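PDB 4AKM: lysosome-associated membrane glycoprotein 3 from Homo sapiens, which contributes to the unfolded protein response, takes part in the fusion of lysosomes with autophagosomes, and promotes lipid synthesis in liver cells. Local coordinates for residues Val112-Gln122 with Lys133-Asp143. Numbering follows the deposited sequence.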
loop_
_atom_site.group_PDB
_atom_site.type_symbol
_atom_site.label_atom_id
_atom_site.label_comp_id
_atom_site.label_asym_id
_atom_site.label_seq_id
_atom_site.Cartn_x
_atom_site.Cartn_y
_atom_site.Cartn_z
ATOM N N VAL A 112 -11.686 -13.377 4.639
ATOM C CA VAL A 112 -11.617 -12.677 5.918
ATOM C C VAL A 112 -11.093 -13.592 7.030
ATOM O O VAL A 112 -11.468 -14.761 7.114
ATOM C CB VAL A 112 -12.980 -12.035 6.295
ATOM C CG1 VAL A 112 -14.085 -13.079 6.313
ATOM C CG2 VAL A 112 -12.892 -11.304 7.629
ATOM N N GLY A 113 -10.206 -13.058 7.866
ATOM C CA GLY A 113 -9.580 -13.840 8.919
ATOM C C GLY A 113 -8.257 -14.444 8.485
ATOM O O GLY A 113 -7.464 -14.892 9.312
ATOM N N HIS A 114 -8.026 -14.465 7.175
ATOM C CA HIS A 114 -6.754 -14.917 6.627
ATOM C C HIS A 114 -5.816 -13.733 6.402
ATOM O O HIS A 114 -6.185 -12.582 6.629
ATOM C CB HIS A 114 -6.967 -15.665 5.307
ATOM C CG HIS A 114 -7.658 -16.984 5.459
ATOM N ND1 HIS A 114 -7.605 -17.967 4.493
ATOM C CD2 HIS A 114 -8.421 -17.483 6.460
ATOM C CE1 HIS A 114 -8.302 -19.015 4.894
ATOM N NE2 HIS A 114 -8.807 -18.747 6.086
ATOM N N SER A 115 -4.600 -14.019 5.955
ATOM C CA SER A 115 -3.661 -12.965 5.595
ATOM C C SER A 115 -3.277 -13.092 4.128
ATOM O O SER A 115 -3.358 -14.173 3.551
ATOM C CB SER A 115 -2.414 -13.019 6.481
ATOM O OG SER A 115 -1.714 -14.237 6.311
ATOM N N PHE A 116 -2.879 -11.984 3.520
ATOM C CA PHE A 116 -2.434 -12.017 2.138
ATOM C C PHE A 116 -0.922 -11.976 2.075
ATOM O O PHE A 116 -0.292 -11.130 2.701
ATOM C CB PHE A 116 -3.016 -10.855 1.340
ATOM C CG PHE A 116 -2.701 -10.916 -0.126
ATOM C CD1 PHE A 116 -3.472 -11.679 -0.986
ATOM C CD2 PHE A 116 -1.625 -10.221 -0.646
ATOM C CE1 PHE A 116 -3.179 -11.738 -2.336
ATOM C CE2 PHE A 116 -1.329 -10.281 -1.993
ATOM C CZ PHE A 116 -2.106 -11.037 -2.837
ATOM N N LYS A 117 -0.345 -12.898 1.313
ATOM C CA LYS A 117 1.086 -12.905 1.082
ATOM C C LYS A 117 1.360 -12.791 -0.406
ATOM O O LYS A 117 0.671 -13.411 -1.213
ATOM C CB LYS A 117 1.712 -14.186 1.627
ATOM C CG LYS A 117 3.210 -14.276 1.412
ATOM C CD LYS A 117 3.731 -15.629 1.817
ATOM C CE LYS A 117 5.189 -15.788 1.437
ATOM N NZ LYS A 117 6.074 -14.889 2.227
ATOM N N CYS A 118 2.358 -11.985 -0.762
ATOM C CA CYS A 118 2.801 -11.874 -2.145
ATOM C C CYS A 118 4.171 -11.227 -2.235
ATOM O O CYS A 118 4.300 -10.007 -2.338
ATOM C CB CYS A 118 1.805 -11.090 -2.991
ATOM S SG CYS A 118 2.096 -11.258 -4.759
ATOM N N VAL A 119 5.190 -12.075 -2.197
ATOM C CA VAL A 119 6.580 -11.663 -2.289
ATOM C C VAL A 119 6.900 -11.193 -3.711
ATOM O O VAL A 119 7.803 -10.380 -3.933
ATOM C CB VAL A 119 7.490 -12.835 -1.854
ATOM C CG1 VAL A 119 6.944 -14.151 -2.400
ATOM C CG2 VAL A 119 8.941 -12.614 -2.269
ATOM N N SER A 120 6.132 -11.684 -4.675
ATOM C CA SER A 120 6.324 -11.293 -6.067
ATOM C C SER A 120 5.904 -9.846 -6.282
ATOM O O SER A 120 4.873 -9.408 -5.758
ATOM C CB SER A 120 5.526 -12.210 -7.003
ATOM O OG SER A 120 5.746 -13.582 -6.706
ATOM N N GLU A 121 6.696 -9.121 -7.070
ATOM C CA GLU A 121 6.441 -7.713 -7.357
ATOM C C GLU A 121 5.055 -7.453 -7.931
ATOM O O GLU A 121 4.705 -7.979 -8.991
ATOM C CB GLU A 121 7.475 -7.170 -8.333
ATOM C CG GLU A 121 7.092 -5.818 -8.896
ATOM C CD GLU A 121 7.976 -5.380 -10.039
ATOM O OE1 GLU A 121 9.175 -5.120 -9.798
ATOM O OE2 GLU A 121 7.466 -5.292 -11.179
ATOM N N GLN A 122 4.277 -6.628 -7.231
ATOM C CA GLN A 122 2.966 -6.212 -7.717
ATOM C C GLN A 122 2.998 -4.751 -8.135
ATOM O O GLN A 122 3.761 -3.956 -7.593
ATOM C CB GLN A 122 1.879 -6.452 -6.666
ATOM C CG GLN A 122 1.641 -7.921 -6.341
ATOM C CD GLN A 122 1.280 -8.751 -7.566
ATOM O OE1 GLN A 122 2.156 -9.302 -8.239
ATOM N NE2 GLN A 122 -0.015 -8.849 -7.855
ATOM N N LYS A 133 4.693 0.194 -6.949
ATOM C CA LYS A 133 5.047 -1.220 -6.932
ATOM C C LYS A 133 5.253 -1.734 -5.509
ATOM O O LYS A 133 5.927 -1.099 -4.701
ATOM C CB LYS A 133 6.288 -1.492 -7.789
ATOM C CG LYS A 133 5.954 -2.056 -9.167
ATOM C CD LYS A 133 7.017 -1.726 -10.205
ATOM C CE LYS A 133 6.435 -1.790 -11.621
ATOM N NZ LYS A 133 7.372 -1.272 -12.668
ATOM N N THR A 134 4.653 -2.881 -5.206
ATOM C CA THR A 134 4.824 -3.506 -3.900
ATOM C C THR A 134 5.649 -4.772 -4.015
ATOM O O THR A 134 5.714 -5.394 -5.072
ATOM C CB THR A 134 3.480 -3.864 -3.241
ATOM O OG1 THR A 134 2.911 -5.014 -3.885
ATOM C CG2 THR A 134 2.517 -2.697 -3.328
ATOM N N THR A 135 6.262 -5.164 -2.907
ATOM C CA THR A 135 7.123 -6.335 -2.895
ATOM C C THR A 135 7.148 -6.890 -1.479
ATOM O O THR A 135 6.878 -6.161 -0.541
ATOM C CB THR A 135 8.549 -5.956 -3.336
ATOM O OG1 THR A 135 9.372 -7.123 -3.358
ATOM C CG2 THR A 135 9.157 -4.971 -2.379
ATOM N N ASP A 136 7.447 -8.176 -1.318
ATOM C CA ASP A 136 7.575 -8.767 0.024
ATOM C C ASP A 136 6.349 -8.539 0.905
ATOM O O ASP A 136 6.456 -8.370 2.118
ATOM C CB ASP A 136 8.830 -8.245 0.719
ATOM C CG ASP A 136 10.092 -8.829 0.134
ATOM O OD1 ASP A 136 10.190 -10.071 0.086
ATOM O OD2 ASP A 136 10.969 -8.055 -0.297
ATOM N N VAL A 137 5.185 -8.530 0.270
ATOM C CA VAL A 137 3.940 -8.212 0.940
ATOM C C VAL A 137 3.432 -9.347 1.818
ATOM O O VAL A 137 3.275 -10.477 1.363
ATOM C CB VAL A 137 2.836 -7.876 -0.091
ATOM C CG1 VAL A 137 1.508 -7.631 0.603
ATOM C CG2 VAL A 137 3.236 -6.682 -0.940
ATOM N N GLN A 138 3.186 -9.036 3.084
ATOM C CA GLN A 138 2.285 -9.829 3.901
ATOM C C GLN A 138 1.442 -8.897 4.750
ATOM O O GLN A 138 1.969 -8.143 5.557
ATOM C CB GLN A 138 3.033 -10.807 4.792
ATOM C CG GLN A 138 2.095 -11.705 5.581
ATOM C CD GLN A 138 2.747 -12.998 6.013
ATOM O OE1 GLN A 138 3.931 -13.226 5.762
ATOM N NE2 GLN A 138 1.974 -13.860 6.663
ATOM N N LEU A 139 0.129 -8.947 4.570
ATOM C CA LEU A 139 -0.754 -8.036 5.283
ATOM C C LEU A 139 -2.030 -8.716 5.756
ATOM O O LEU A 139 -2.314 -9.857 5.394
ATOM C CB LEU A 139 -1.081 -6.807 4.424
ATOM C CG LEU A 139 -1.686 -6.980 3.027
ATOM C CD1 LEU A 139 -3.189 -7.247 3.077
ATOM C CD2 LEU A 139 -1.390 -5.754 2.172
ATOM N N GLN A 140 -2.790 -7.994 6.569
ATOM C CA GLN A 140 -4.061 -8.463 7.088
ATOM C C GLN A 140 -4.829 -7.261 7.621
ATOM O O GLN A 140 -4.241 -6.339 8.191
ATOM C CB GLN A 140 -3.842 -9.502 8.190
ATOM C CG GLN A 140 -5.119 -10.181 8.676
ATOM C CD GLN A 140 -4.846 -11.437 9.486
ATOM O OE1 GLN A 140 -3.779 -12.042 9.374
ATOM N NE2 GLN A 140 -5.812 -11.834 10.308
ATOM N N ALA A 141 -6.144 -7.272 7.426
ATOM C CA ALA A 141 -6.994 -6.172 7.871
ATOM C C ALA A 141 -8.307 -6.665 8.485
ATOM O O ALA A 141 -8.769 -7.769 8.185
ATOM C CB ALA A 141 -7.267 -5.215 6.720
ATOM N N PHE A 142 -8.890 -5.833 9.345
ATOM C CA PHE A 142 -10.150 -6.128 10.041
ATOM C C PHE A 142 -10.043 -7.255 11.075
ATOM O O PHE A 142 -9.639 -7.019 12.216
ATOM C CB PHE A 142 -11.286 -6.401 9.048
ATOM C CG PHE A 142 -11.395 -5.374 7.963
ATOM C CD1 PHE A 142 -11.973 -4.141 8.218
ATOM C CD2 PHE A 142 -10.918 -5.638 6.690
ATOM C CE1 PHE A 142 -12.076 -3.192 7.224
ATOM C CE2 PHE A 142 -11.018 -4.691 5.693
ATOM C CZ PHE A 142 -11.598 -3.464 5.961
ATOM N N ASP A 143 -10.413 -8.470 10.680
ATOM C CA ASP A 143 -10.444 -9.602 11.609
ATOM C C ASP A 143 -9.054 -10.090 12.022
ATOM O O ASP A 143 -8.214 -10.393 11.171
ATOM C CB ASP A 143 -11.263 -10.756 11.024
ATOM C CG ASP A 143 -12.736 -10.658 11.377
ATOM O OD1 ASP A 143 -13.165 -9.591 11.868
ATOM O OD2 ASP A 143 -13.463 -11.655 11.172
#
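Phe116 and Leu139 exchange both of their backbone hydrogen bonds, Phe116 N to Leu139 O and Leu139 N to Phe116 O, each 2.9 Å long. Cys118 and Val137 form the next hydrogen-bonded pair, less evenly: Cys118 N reaches Val137 O at 2.8 Å, whereas the return bond from Val137 N to Cys118 O is 3.1 Å long and its donor stands 61° out of the carbonyl plane. That distortion sits next to the corner at Asp136, whose N makes only a weak bond of 3.4 Å to Val119 O. Past the corner the pairing resumes one residue out of step, with Gln122 and Thr134 each donating its N to the other's O. Between the bonded pairs, CA-H groups of Lys117 and Gln138 point at Val137 O and Phe116 O, giving these carbonyls a second, softer contact. Gln140, extended with CG anti to its backbone N (chi1 -173°), lays its amide beside His114 O, which is hydrogen-bonded to the Tyr80 hydroxyl; NE2 donates to Asp143 O (2.9 Å), lying in that carbonyl's plane, and OE1 accepts from Gly150 N. On the face shared by Phe116, Val137 and Leu139, Leu139 CD1 packs against Phe116 CB at 4.0 Å, while Val137 CG1 lies at the edge of the Phe116 ring, which stacks with Phe108; Cys118 is disulfide-bonded to Cys155. Strand 14-27 pairs with the other edge of 133-143, and the chain turns a corner at Asp136 between strands on different faces, an arrangement typical of the beta-prism fold of the membrane-proximal LAMP luminal domain.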